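Local coordinates for protein imelysin (Bacteroides ovatus ATCC 8483, PDB 3OYV) that is an imelysin-like protein, probably of the outer membrane, that is implicated in bacterial iron uptake, at residues 12-17 and 22-27; 36-41 and 296-301; 54-59 and 290-295; 99-104 and 185-190; 112-117 and 123-128. All coordinates share one frame; numbering follows the deposited sequence. Where two conformers were deposited one is given.

Interaction 1. Residues 12-17 and 22-27; sequences ANIDYT and SSWHNY
Y16 and W24 both carry CG anti to the backbone N (chi1 179° and -153°), which brings the tyrosine edge against the indole face, while H25, with CG beside its own N, swings its imidazole round to the tyrosine hydroxyl. The three rings form an aromatic cluster where the loop before helix 21-47 packs on its first turns. Y16 meets the five-membered ring of W24 in a T-shaped stack: its edge points at the indole face, planes 79° apart, with CD1 of Y16 3.7 Å from CG of W24. Further along the same indole, Y16 CB makes a CH-pi contact almost straight over the six-membered ring, and CG2 of I14 lies 4.0 Å from CH2 of W24. With alanine at W24, the tyrosine edge and I14 would probably lose the surface they pack on, and L350 O its indole N-H donor. At the far end of the tyrosine, OH and NE2 of H25 share a hydrogen bond of 2.8 Å.

Interaction 2. Residues 36-41 and 296-301; sequences KTDATN and MGLDPN
D38 meets L298 and N301 in a partly buried, largely water-mediated contact between the middle of the long helix 21-47 and the first turn of the short helix 298-303, far apart in sequence. The direct touch is apolar against polar. L298 has CG anti to its backbone N (chi1 -168°), and its CD1 branch lies alongside the aspartate, 3.6 Å from OD1 of D38 and 3.8 Å from CB of D38. N301 approaches the other carboxylate oxygen, its CB 3.8 Å from OD2 of D38, with its amide turned nearly parallel to the carboxylate (planes 7° apart). Two waters fill the polar gap, one for each carboxylate oxygen. The first donates to OD2 of D38 and to the backbone O of N301, 2.7 Å from each; the second donates to OD1 of D38 and accepts from ND2 of N301, at 2.8 Å in both cases. OD2 has a stronger mate as well, a salt bridge to R342, whose NE also bonds to N301 O. That arginine therefore ties the same two groups that the first water joins, and its charge probably keeps the aspartate ionised. Behind D38, A39 packs on L245 and N249 of helix 223-261, while M302 of helix 298-303 touches D38 and A39, so helix 21-47 meets both helices here.

Interaction 3. Residues 54-59 and 290-295; sequences ESYASL and FGPVDE
Y56, the first residue of helix 56-62, packs its ring on G291 and P292; S55 just before it is the N-cap, its OG accepting from S58 N at 3.0 Å. Y56 has CG anti to its backbone N (chi1 -157°), which sends the ring across to the loop 290-295. P292 CD sits over the centre of the ring, 3.5 Å from the centroid and 6° off the normal, a CH-pi contact. Further out on the tyrosine, OH comes 3.6 Å from CA of G291; a side chain at that glycine would run into the ring. F290 CE2 approaches at the ring edge, 4.5 Å from CE2 of Y56. L59 follows one turn later and lies over the opposite face with CD2, toward its rim, while W46 and Y50 add edge-to-face contacts. A water 2.8 Å from Y56 OH donates to OE2 of E295. The tyrosine is thus held by a CH-pi contact on one face and apolar packing on the other, with its polar end linked to E295 through water.

Interaction 4. Residues 99-104 and 185-190; sequences NLYKAG and HIPSNE
Y101 and P187 have the most surface buried here, the proline sitting over the face of the tyrosine ring. P187 CD stands over the ring centre, 3.8 Å from the centroid and 8° off the normal, a CH-pi contact, while CG of P187 reaches 3.5 Å from CE1 of Y101. I186 adds its CG2 branch, 3.7 Å from CB of Y101, at the base of the same side chain; with CG2 anti to its backbone N, that methyl is the branch turned to the tyrosine. A serine at Y101 would keep the CB that I186 touches but is likely to leave the proline ring without its aromatic partner. K102 brings CD to 4.3 Å from CB of P187, and its NZ reaches P187 O through a water that donates to the carbonyl at 2.6 Å. The arrangement joins two helix ends: a Schellman motif at G104 closes helix 71-102, and a type I beta turn from H185 ends at S188, the N-cap of helix 189-214.

Interaction 5. Residues 112-117 and 123-128; sequences AVESWY and DDYTNN
D124 OD2 is the crowded point of this contact, where two oxygens from the loop 112-117 converge at 2.7 Å: S115 OG, which donates a hydrogen bond, and OE2 of E114. The serine reaches OD2 on its anti side, 28° out of the carboxylate plane. E114 crosses D124 at about a right angle; its CG is anti to the backbone N (chi1 168°) and the chain runs extended, carrying the carboxylate to D124, with K93 NZ also bonded to OE2. The loop makes a type II beta turn from V113 to W116, which places E114 and S115 at its two central positions, both facing the first turns of helix 121-137. E114 OE2 is covalently linked to an unidentified ligand, and H345 and R279 touch the E114 and S115 side chains, consistent with the turn lining a buried pocket. The Y125 side is broader but more weakly bonded. Its hydroxyl gives only a weak hydrogen bond to E114 O at 2.8 Å, and the ring stands nearly perpendicular to the E114 carboxylate, 86° between planes. Beyond it, V113 meets the phenol through CG1, 3.7 Å from OH of Y125.

In the fold
Interaction 5 lies nearest the middle of the chain and is the most polar, two acids and a serine meeting beside a ligand. Interactions 1 and 4 sit at the periphery, their centres about 25 and 24 Å from the centre of the chain, and both lean on aromatic rings, buried in the first and partly exposed in the second. Interactions 1 and 2 share helix 21-47, one near its start, the other midway. Interactions 2 and 3 touch through L298 and D299 against the 292-293 backbone, yet one is bridged by water and the other built on a proline over a ring. Interaction 4 reaches interaction 5 through I186 packed on V113.

Interaction 1. Residues 12-17 and 22-27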
# COMPACT_ATOMS: atom_id res chain seq x y z
N ALA A 12 -21.18 5.10 9.55
CA ALA A 12 -21.23 6.32 8.73
C ALA A 12 -21.82 6.08 7.34
O ALA A 12 -21.20 6.37 6.31
CB ALA A 12 -19.82 6.90 8.62
N ASN A 13 -23.04 5.58 7.31
CA ASN A 13 -23.79 5.35 6.08
C ASN A 13 -24.17 6.68 5.42
O ASN A 13 -24.73 7.56 6.07
CB ASN A 13 -25.09 4.60 6.38
CG ASN A 13 -25.87 4.27 5.13
OD1 ASN A 13 -25.50 3.36 4.38
ND2 ASN A 13 -26.97 4.99 4.89
N ILE A 14 -23.89 6.82 4.13
CA ILE A 14 -24.40 7.94 3.36
C ILE A 14 -24.48 7.51 1.91
O ILE A 14 -23.66 6.71 1.46
CB ILE A 14 -23.52 9.18 3.58
CG1 ILE A 14 -24.12 10.39 2.88
CG2 ILE A 14 -22.05 8.90 3.11
CD1 ILE A 14 -23.45 11.71 3.30
N ASP A 15 -25.47 8.00 1.18
CA ASP A 15 -25.55 7.79 -0.26
C ASP A 15 -25.44 9.13 -0.98
O ASP A 15 -25.78 10.18 -0.42
CB ASP A 15 -26.85 7.11 -0.64
CG ASP A 15 -27.01 5.74 0.00
OD1 ASP A 15 -26.09 4.91 -0.16
OD2 ASP A 15 -28.05 5.49 0.65
N TYR A 16 -24.98 9.06 -2.21
CA TYR A 16 -24.90 10.22 -3.08
C TYR A 16 -26.30 10.66 -3.46
O TYR A 16 -27.13 9.85 -3.90
CB TYR A 16 -24.10 9.82 -4.32
CG TYR A 16 -23.91 10.87 -5.37
CD1 TYR A 16 -22.81 11.75 -5.33
CD2 TYR A 16 -24.78 10.98 -6.44
CE1 TYR A 16 -22.61 12.68 -6.32
CE2 TYR A 16 -24.60 11.93 -7.43
CZ TYR A 16 -23.51 12.79 -7.37
OH TYR A 16 -23.35 13.72 -8.38
N THR A 17 -26.57 11.95 -3.27
CA THR A 17 -27.89 12.51 -3.59
C THR A 17 -27.70 13.85 -4.30
O THR A 17 -26.64 14.45 -4.21
CB THR A 17 -28.70 12.81 -2.32
OG1 THR A 17 -28.09 13.91 -1.61
CG2 THR A 17 -28.82 11.53 -1.39
N SER A 22 -22.74 18.37 -4.61
CA SER A 22 -21.70 19.37 -4.78
C SER A 22 -20.58 19.17 -3.78
O SER A 22 -19.40 19.18 -4.15
CB SER A 22 -22.28 20.78 -4.62
OG SER A 22 -21.26 21.71 -4.86
N SER A 23 -20.92 18.93 -2.53
CA SER A 23 -19.91 18.63 -1.51
C SER A 23 -19.14 17.36 -1.87
O SER A 23 -17.93 17.29 -1.71
CB SER A 23 -20.56 18.45 -0.13
OG SER A 23 -21.13 19.66 0.34
N TRP A 24 -19.86 16.35 -2.35
CA TRP A 24 -19.24 15.07 -2.74
C TRP A 24 -18.20 15.30 -3.84
O TRP A 24 -17.07 14.81 -3.77
CB TRP A 24 -20.31 14.09 -3.20
CG TRP A 24 -20.00 12.65 -3.03
CD1 TRP A 24 -19.02 11.93 -3.65
CD2 TRP A 24 -20.70 11.74 -2.19
NE1 TRP A 24 -19.07 10.62 -3.24
CE2 TRP A 24 -20.10 10.47 -2.35
CE3 TRP A 24 -21.78 11.87 -1.32
CZ2 TRP A 24 -20.55 9.35 -1.66
CZ3 TRP A 24 -22.22 10.77 -0.66
CH2 TRP A 24 -21.59 9.52 -0.82
N HIS A 25 -18.57 16.07 -4.86
CA HIS A 25 -17.64 16.41 -5.95
C HIS A 25 -16.42 17.12 -5.43
O HIS A 25 -15.27 16.77 -5.76
CB HIS A 25 -18.33 17.30 -7.00
CG HIS A 25 -19.50 16.65 -7.68
ND1 HIS A 25 -20.43 17.36 -8.43
CD2 HIS A 25 -19.95 15.37 -7.68
CE1 HIS A 25 -21.35 16.54 -8.90
NE2 HIS A 25 -21.07 15.32 -8.47
N ASN A 26 -16.65 18.19 -4.68
CA ASN A 26 -15.55 18.99 -4.18
C ASN A 26 -14.61 18.21 -3.26
O ASN A 26 -13.38 18.39 -3.32
CB ASN A 26 -16.09 20.22 -3.47
CG ASN A 26 -16.62 21.26 -4.47
OD1 ASN A 26 -16.10 21.38 -5.58
ND2 ASN A 26 -17.64 22.04 -4.06
N TYR A 27 -15.17 17.39 -2.38
CA TYR A 27 -14.32 16.66 -1.43
C TYR A 27 -13.57 15.53 -2.13
O TYR A 27 -12.40 15.30 -1.84
CB TYR A 27 -15.06 16.19 -0.19
CG TYR A 27 -14.08 15.92 0.92
CD1 TYR A 27 -13.27 16.94 1.42
CD2 TYR A 27 -13.94 14.65 1.45
CE1 TYR A 27 -12.38 16.71 2.41
CE2 TYR A 27 -13.03 14.41 2.47
CZ TYR A 27 -12.25 15.45 2.95
OH TYR A 27 -11.34 15.25 3.98

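Interaction 2. Residues 36-41 and 296-301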
# COMPACT_ATOMS: atom_id res chain seq x y z
N LYS A 36 -2.55 12.87 -5.56
CA LYS A 36 -1.75 13.20 -6.72
C LYS A 36 -0.47 13.91 -6.29
O LYS A 36 0.64 13.56 -6.71
CB LYS A 36 -2.60 14.05 -7.67
CG LYS A 36 -1.92 14.67 -8.85
CD LYS A 36 -2.93 15.44 -9.71
CE LYS A 36 -2.21 16.29 -10.75
NZ LYS A 36 -1.47 15.45 -11.74
N THR A 37 -0.62 14.92 -5.45
CA THR A 37 0.52 15.66 -4.94
C THR A 37 1.47 14.75 -4.18
O THR A 37 2.67 14.79 -4.41
CB THR A 37 0.03 16.82 -4.06
OG1 THR A 37 -0.69 17.75 -4.89
CG2 THR A 37 1.20 17.52 -3.37
N ASP A 38 0.93 13.95 -3.28
CA ASP A 38 1.75 13.06 -2.44
C ASP A 38 2.52 12.05 -3.30
O ASP A 38 3.71 11.83 -3.09
CB ASP A 38 0.88 12.35 -1.40
CG ASP A 38 0.49 13.24 -0.25
OD1 ASP A 38 1.22 14.21 -0.02
OD2 ASP A 38 -0.53 12.95 0.43
N ALA A 39 1.85 11.37 -4.24
CA ALA A 39 2.53 10.39 -5.10
C ALA A 39 3.61 11.06 -5.95
O ALA A 39 4.67 10.45 -6.20
CB ALA A 39 1.55 9.61 -5.93
N THR A 40 3.34 12.26 -6.45
CA THR A 40 4.34 12.98 -7.26
C THR A 40 5.57 13.32 -6.42
O THR A 40 6.71 13.11 -6.85
CB THR A 40 3.71 14.22 -7.91
OG1 THR A 40 2.65 13.80 -8.76
CG2 THR A 40 4.77 15.01 -8.66
N ASN A 41 5.33 13.79 -5.20
CA ASN A 41 6.44 14.16 -4.34
C ASN A 41 7.24 12.93 -3.91
O ASN A 41 8.45 13.01 -3.84
CB ASN A 41 5.97 14.94 -3.14
CG ASN A 41 5.44 16.32 -3.51
OD1 ASN A 41 5.75 16.85 -4.61
ND2 ASN A 41 4.63 16.89 -2.64
N MSE A 296 7.78 12.43 7.52
CA MSE A 296 6.91 13.60 7.43
C MSE A 296 5.45 13.20 7.29
O MSE A 296 4.64 13.93 6.75
CB MSE A 296 7.32 14.49 6.25
CG MSE A 296 8.83 14.76 6.15
SE MSE A 296 9.26 16.31 5.04
CE MSE A 296 9.20 15.56 3.25
N GLY A 297 5.09 12.04 7.83
CA GLY A 297 3.71 11.55 7.80
C GLY A 297 3.18 11.22 6.40
O GLY A 297 1.97 11.12 6.21
N LEU A 298 4.06 10.98 5.45
CA LEU A 298 3.61 10.72 4.08
C LEU A 298 2.70 9.49 3.97
O LEU A 298 1.66 9.56 3.31
CB LEU A 298 4.82 10.67 3.16
CG LEU A 298 4.53 10.70 1.66
CD1 LEU A 298 3.48 11.76 1.25
CD2 LEU A 298 5.82 10.85 0.85
N ASP A 299 3.10 8.39 4.59
CA ASP A 299 2.31 7.16 4.53
C ASP A 299 0.90 7.40 5.11
O ASP A 299 -0.09 7.15 4.43
CB ASP A 299 3.06 6.03 5.24
CG ASP A 299 2.34 4.72 5.26
OD1 ASP A 299 1.45 4.41 4.47
OD2 ASP A 299 2.76 3.86 6.07
N PRO A 300 0.80 7.93 6.34
CA PRO A 300 -0.55 8.19 6.82
C PRO A 300 -1.34 9.27 6.06
O PRO A 300 -2.58 9.28 6.10
CB PRO A 300 -0.35 8.55 8.31
CG PRO A 300 1.06 8.87 8.45
CD PRO A 300 1.80 8.06 7.41
N ASN A 301 -0.62 10.14 5.37
CA ASN A 301 -1.30 11.10 4.47
C ASN A 301 -1.87 10.46 3.21
O ASN A 301 -2.79 10.99 2.61
CB ASN A 301 -0.35 12.24 4.11
CG ASN A 301 -0.38 13.35 5.11
OD1 ASN A 301 -1.18 13.35 6.02
ND2 ASN A 301 0.50 14.34 4.93
O HOH W 1 -2.94 11.87 0.01
O HOH W 2 2.00 14.83 2.62

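Interaction 3. Residues 54-59 and 290-295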
# COMPACT_ATOMS: atom_id res chain seq x y z
N GLU A 54 20.85 15.09 -3.84
CA GLU A 54 20.79 13.94 -4.74
C GLU A 54 19.49 13.21 -4.47
O GLU A 54 18.90 13.31 -3.40
CB GLU A 54 21.98 12.96 -4.53
CG GLU A 54 22.02 12.34 -3.17
CD GLU A 54 23.19 11.37 -2.95
OE1 GLU A 54 23.86 10.98 -3.93
OE2 GLU A 54 23.36 10.96 -1.77
N SER A 55 19.05 12.43 -5.45
CA SER A 55 17.82 11.66 -5.27
C SER A 55 17.99 10.62 -4.16
O SER A 55 19.12 10.19 -3.85
CB SER A 55 17.50 10.95 -6.57
OG SER A 55 18.46 9.93 -6.81
N TYR A 56 16.89 10.13 -3.61
CA TYR A 56 17.00 9.08 -2.60
C TYR A 56 17.53 7.78 -3.23
O TYR A 56 18.25 7.02 -2.58
CB TYR A 56 15.69 8.84 -1.86
CG TYR A 56 15.88 8.22 -0.51
CD1 TYR A 56 16.17 9.02 0.58
CD2 TYR A 56 15.82 6.85 -0.31
CE1 TYR A 56 16.34 8.49 1.81
CE2 TYR A 56 15.98 6.31 0.98
CZ TYR A 56 16.26 7.15 2.02
OH TYR A 56 16.46 6.64 3.29
N ALA A 57 17.21 7.53 -4.50
CA ALA A 57 17.73 6.38 -5.22
C ALA A 57 19.27 6.46 -5.20
O ALA A 57 19.94 5.46 -4.91
CB ALA A 57 17.20 6.31 -6.64
N SER A 58 19.82 7.62 -5.57
CA SER A 58 21.27 7.77 -5.61
C SER A 58 21.87 7.57 -4.20
O SER A 58 22.91 6.93 -4.05
CB SER A 58 21.66 9.12 -6.19
OG SER A 58 21.36 9.22 -7.59
N LEU A 59 21.22 8.13 -3.19
CA LEU A 59 21.66 8.02 -1.80
C LEU A 59 21.72 6.55 -1.35
O LEU A 59 22.73 6.08 -0.81
CB LEU A 59 20.72 8.85 -0.91
CG LEU A 59 20.97 8.90 0.59
CD1 LEU A 59 20.24 10.11 1.17
CD2 LEU A 59 20.53 7.66 1.30
N PHE A 290 9.98 2.60 3.88
CA PHE A 290 11.10 3.27 4.49
C PHE A 290 11.55 4.42 3.62
O PHE A 290 11.12 4.55 2.48
CB PHE A 290 12.28 2.31 4.77
CG PHE A 290 13.02 1.85 3.54
CD1 PHE A 290 12.63 0.69 2.87
CD2 PHE A 290 14.12 2.53 3.11
CE1 PHE A 290 13.36 0.26 1.76
CE2 PHE A 290 14.84 2.13 2.00
CZ PHE A 290 14.47 0.99 1.34
N GLY A 291 12.40 5.28 4.16
CA GLY A 291 12.84 6.44 3.43
C GLY A 291 11.69 7.42 3.29
O GLY A 291 10.87 7.55 4.20
N PRO A 292 11.62 8.11 2.15
CA PRO A 292 10.61 9.16 1.97
C PRO A 292 9.20 8.84 2.40
O PRO A 292 8.56 9.65 3.08
CB PRO A 292 10.70 9.46 0.47
CG PRO A 292 12.16 9.26 0.17
CD PRO A 292 12.58 8.08 1.03
N VAL A 293 8.69 7.67 2.06
CA VAL A 293 7.28 7.37 2.39
C VAL A 293 7.08 7.26 3.91
O VAL A 293 5.97 7.42 4.39
CB VAL A 293 6.78 6.09 1.67
CG1 VAL A 293 7.37 4.83 2.37
CG2 VAL A 293 5.24 6.04 1.61
N ASP A 294 8.16 6.98 4.65
CA ASP A 294 8.10 6.77 6.09
C ASP A 294 8.56 8.01 6.85
O ASP A 294 8.93 7.91 8.03
CB ASP A 294 9.00 5.57 6.44
CG ASP A 294 8.88 5.09 7.87
OD1 ASP A 294 7.73 4.98 8.38
OD2 ASP A 294 9.96 4.75 8.45
N GLU A 295 8.54 9.17 6.18
CA GLU A 295 8.94 10.46 6.75
C GLU A 295 7.83 11.48 6.59
O GLU A 295 7.00 11.41 5.66
CB GLU A 295 10.21 10.95 6.07
CG GLU A 295 11.42 10.02 6.31
CD GLU A 295 12.67 10.31 5.48
OE1 GLU A 295 12.74 11.29 4.70
OE2 GLU A 295 13.63 9.51 5.62
O HOH W 3 16.18 8.75 5.05

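Interaction 4. Residues 99-104 and 185-190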
# COMPACT_ATOMS: atom_id res chain seq x y z
N ASN A 99 -9.39 -11.29 15.71
CA ASN A 99 -9.44 -11.36 17.18
C ASN A 99 -10.66 -10.63 17.74
O ASN A 99 -11.31 -11.12 18.67
CB ASN A 99 -8.16 -10.84 17.79
CG ASN A 99 -7.00 -11.76 17.54
OD1 ASN A 99 -7.17 -12.97 17.45
ND2 ASN A 99 -5.82 -11.18 17.41
N LEU A 100 -11.01 -9.47 17.17
CA LEU A 100 -12.27 -8.82 17.55
C LEU A 100 -13.47 -9.78 17.37
O LEU A 100 -14.33 -9.90 18.26
CB LEU A 100 -12.51 -7.56 16.70
CG LEU A 100 -11.70 -6.33 17.03
CD1 LEU A 100 -11.75 -5.28 15.90
CD2 LEU A 100 -12.12 -5.73 18.40
N TYR A 101 -13.53 -10.46 16.24
CA TYR A 101 -14.66 -11.29 15.91
C TYR A 101 -14.74 -12.44 16.92
O TYR A 101 -15.82 -12.74 17.46
CB TYR A 101 -14.52 -11.83 14.48
CG TYR A 101 -15.79 -12.41 13.96
CD1 TYR A 101 -16.28 -13.66 14.42
CD2 TYR A 101 -16.58 -11.70 13.05
CE1 TYR A 101 -17.47 -14.15 13.95
CE2 TYR A 101 -17.77 -12.20 12.61
CZ TYR A 101 -18.22 -13.41 13.04
OH TYR A 101 -19.43 -13.91 12.57
N LYS A 102 -13.61 -13.10 17.16
CA LYS A 102 -13.62 -14.27 18.06
C LYS A 102 -13.98 -13.89 19.49
O LYS A 102 -14.48 -14.76 20.23
CB LYS A 102 -12.29 -14.99 18.01
CG LYS A 102 -11.91 -15.58 16.66
CD LYS A 102 -12.94 -16.49 16.05
CE LYS A 102 -13.17 -17.75 16.85
NZ LYS A 102 -14.05 -18.69 16.07
N ALA A 103 -13.70 -12.64 19.89
CA ALA A 103 -14.08 -12.12 21.20
C ALA A 103 -15.56 -11.75 21.32
O ALA A 103 -16.00 -11.33 22.40
CB ALA A 103 -13.25 -10.92 21.54
N GLY A 104 -16.30 -11.87 20.21
CA GLY A 104 -17.73 -11.56 20.17
C GLY A 104 -18.00 -10.15 19.68
O GLY A 104 -19.18 -9.76 19.55
N HIS A 185 -16.16 -13.40 5.94
CA HIS A 185 -15.59 -14.70 6.31
C HIS A 185 -14.45 -14.58 7.32
O HIS A 185 -13.50 -15.36 7.31
CB HIS A 185 -15.11 -15.40 5.04
CG HIS A 185 -16.20 -15.66 4.09
ND1 HIS A 185 -16.51 -14.83 3.04
CD2 HIS A 185 -17.11 -16.66 4.06
CE1 HIS A 185 -17.57 -15.30 2.41
NE2 HIS A 185 -17.95 -16.41 3.00
N ILE A 186 -14.56 -13.62 8.22
CA ILE A 186 -13.51 -13.36 9.17
C ILE A 186 -13.18 -14.60 10.02
O ILE A 186 -12.02 -14.95 10.08
CB ILE A 186 -13.81 -12.13 10.03
CG1 ILE A 186 -13.82 -10.85 9.17
CG2 ILE A 186 -12.84 -12.03 11.19
CD1 ILE A 186 -14.33 -9.61 9.90
N PRO A 187 -14.17 -15.34 10.58
CA PRO A 187 -13.78 -16.45 11.46
C PRO A 187 -13.36 -17.72 10.73
O PRO A 187 -13.12 -18.72 11.37
CB PRO A 187 -15.03 -16.65 12.32
CG PRO A 187 -16.16 -16.21 11.41
CD PRO A 187 -15.59 -15.00 10.71
N SER A 188 -13.29 -17.70 9.40
CA SER A 188 -13.07 -18.92 8.62
C SER A 188 -11.74 -19.58 8.94
O SER A 188 -10.79 -18.94 9.39
CB SER A 188 -13.15 -18.61 7.14
OG SER A 188 -12.00 -17.90 6.70
N ASN A 189 -11.69 -20.89 8.73
CA ASN A 189 -10.44 -21.62 8.82
C ASN A 189 -9.38 -21.03 7.90
O ASN A 189 -8.21 -21.02 8.21
CB ASN A 189 -10.64 -23.10 8.48
CG ASN A 189 -11.49 -23.83 9.52
OD1 ASN A 189 -11.52 -23.45 10.68
ND2 ASN A 189 -12.16 -24.89 9.09
N GLU A 190 -9.82 -20.56 6.75
CA GLU A 190 -8.89 -19.94 5.79
C GLU A 190 -8.25 -18.64 6.33
O GLU A 190 -7.06 -18.39 6.13
CB GLU A 190 -9.57 -19.74 4.45
CG GLU A 190 -10.01 -21.04 3.77
CD GLU A 190 -11.44 -21.48 4.10
OE1 GLU A 190 -12.02 -21.02 5.09
OE2 GLU A 190 -11.98 -22.29 3.33
O HOH W 4 -12.11 -19.40 13.72

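Interaction 5. Residues 112-117 and 123-128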
# COMPACT_ATOMS: atom_id res chain seq x y z
N ALA A 112 -13.69 -3.02 10.79
CA ALA A 112 -12.25 -2.83 10.95
C ALA A 112 -11.44 -3.27 9.72
O ALA A 112 -10.24 -3.06 9.70
CB ALA A 112 -11.74 -3.59 12.19
N VAL A 113 -12.08 -3.98 8.79
CA VAL A 113 -11.36 -4.60 7.67
C VAL A 113 -10.89 -3.56 6.62
O VAL A 113 -11.70 -2.98 5.90
CB VAL A 113 -12.24 -5.67 7.00
CG1 VAL A 113 -11.56 -6.28 5.75
CG2 VAL A 113 -12.56 -6.82 8.01
N GLU A 114 -9.58 -3.39 6.51
CA GLU A 114 -9.00 -2.48 5.53
C GLU A 114 -9.34 -2.92 4.11
O GLU A 114 -9.11 -4.07 3.73
CB GLU A 114 -7.47 -2.45 5.71
CG GLU A 114 -6.70 -1.77 4.56
CD GLU A 114 -5.20 -2.02 4.61
OE1 GLU A 114 -4.62 -1.93 5.71
OE2 GLU A 114 -4.58 -2.29 3.54
N SER A 115 -9.88 -2.01 3.32
CA SER A 115 -10.29 -2.21 1.92
C SER A 115 -11.61 -2.98 1.78
O SER A 115 -11.95 -3.47 0.69
CB SER A 115 -9.20 -2.82 1.04
OG SER A 115 -8.11 -1.94 0.87
N TRP A 116 -12.44 -3.04 2.83
CA TRP A 116 -13.71 -3.72 2.69
C TRP A 116 -14.72 -2.97 1.84
O TRP A 116 -15.60 -3.58 1.27
CB TRP A 116 -14.32 -4.05 4.05
CG TRP A 116 -15.12 -2.94 4.75
CD1 TRP A 116 -14.65 -2.07 5.69
CD2 TRP A 116 -16.50 -2.61 4.57
NE1 TRP A 116 -15.65 -1.23 6.12
CE2 TRP A 116 -16.80 -1.56 5.47
CE3 TRP A 116 -17.52 -3.12 3.77
CZ2 TRP A 116 -18.07 -0.98 5.54
CZ3 TRP A 116 -18.80 -2.57 3.87
CH2 TRP A 116 -19.05 -1.52 4.75
N TYR A 117 -14.61 -1.63 1.75
CA TYR A 117 -15.65 -0.90 1.07
C TYR A 117 -15.78 -1.40 -0.36
O TYR A 117 -16.87 -1.43 -0.92
CB TYR A 117 -15.38 0.59 1.00
CG TYR A 117 -15.11 1.34 2.26
CD1 TYR A 117 -15.85 1.12 3.42
CD2 TYR A 117 -14.12 2.29 2.31
CE1 TYR A 117 -15.60 1.87 4.56
CE2 TYR A 117 -13.89 3.06 3.43
CZ TYR A 117 -14.62 2.83 4.57
OH TYR A 117 -14.35 3.60 5.69
N ASP A 123 -7.23 -8.98 -2.18
CA ASP A 123 -6.32 -8.61 -3.23
C ASP A 123 -5.28 -7.60 -2.75
O ASP A 123 -4.12 -7.68 -3.12
CB ASP A 123 -7.10 -8.10 -4.45
CG ASP A 123 -7.82 -9.19 -5.22
OD1 ASP A 123 -7.48 -10.38 -5.04
OD2 ASP A 123 -8.71 -8.82 -6.02
N ASP A 124 -5.70 -6.66 -1.90
CA ASP A 124 -4.82 -5.70 -1.26
C ASP A 124 -3.70 -6.44 -0.52
O ASP A 124 -2.51 -6.23 -0.77
CB ASP A 124 -5.71 -4.87 -0.33
CG ASP A 124 -4.98 -3.89 0.56
OD1 ASP A 124 -3.74 -3.77 0.56
OD2 ASP A 124 -5.71 -3.16 1.30
N TYR A 125 -4.10 -7.33 0.38
CA TYR A 125 -3.12 -7.96 1.26
C TYR A 125 -2.21 -8.90 0.47
O TYR A 125 -1.03 -9.03 0.79
CB TYR A 125 -3.77 -8.70 2.44
CG TYR A 125 -4.83 -7.93 3.23
CD1 TYR A 125 -4.95 -6.53 3.18
CD2 TYR A 125 -5.72 -8.64 4.03
CE1 TYR A 125 -5.97 -5.88 3.86
CE2 TYR A 125 -6.72 -8.00 4.71
CZ TYR A 125 -6.85 -6.62 4.64
OH TYR A 125 -7.92 -6.03 5.31
N THR A 126 -2.78 -9.54 -0.55
CA THR A 126 -2.00 -10.39 -1.45
C THR A 126 -0.95 -9.56 -2.19
O THR A 126 0.22 -9.96 -2.28
CB THR A 126 -2.90 -11.14 -2.44
OG1 THR A 126 -3.86 -11.90 -1.72
CG2 THR A 126 -2.11 -12.08 -3.34
N ASN A 127 -1.35 -8.38 -2.68
CA ASN A 127 -0.38 -7.46 -3.31
C ASN A 127 0.71 -7.04 -2.37
O ASN A 127 1.86 -6.90 -2.77
CB ASN A 127 -1.10 -6.23 -3.88
CG ASN A 127 -1.80 -6.50 -5.19
OD1 ASN A 127 -1.50 -7.48 -5.88
ND2 ASN A 127 -2.75 -5.63 -5.54
N ASN A 128 0.38 -6.88 -1.09
CA ASN A 128 1.40 -6.58 -0.10
C ASN A 128 2.45 -7.71 -0.03
O ASN A 128 3.64 -7.48 0.12
CB ASN A 128 0.82 -6.38 1.31
CG ASN A 128 -0.16 -5.20 1.46
OD1 ASN A 128 -0.94 -5.23 2.41
ND2 ASN A 128 -0.14 -4.20 0.58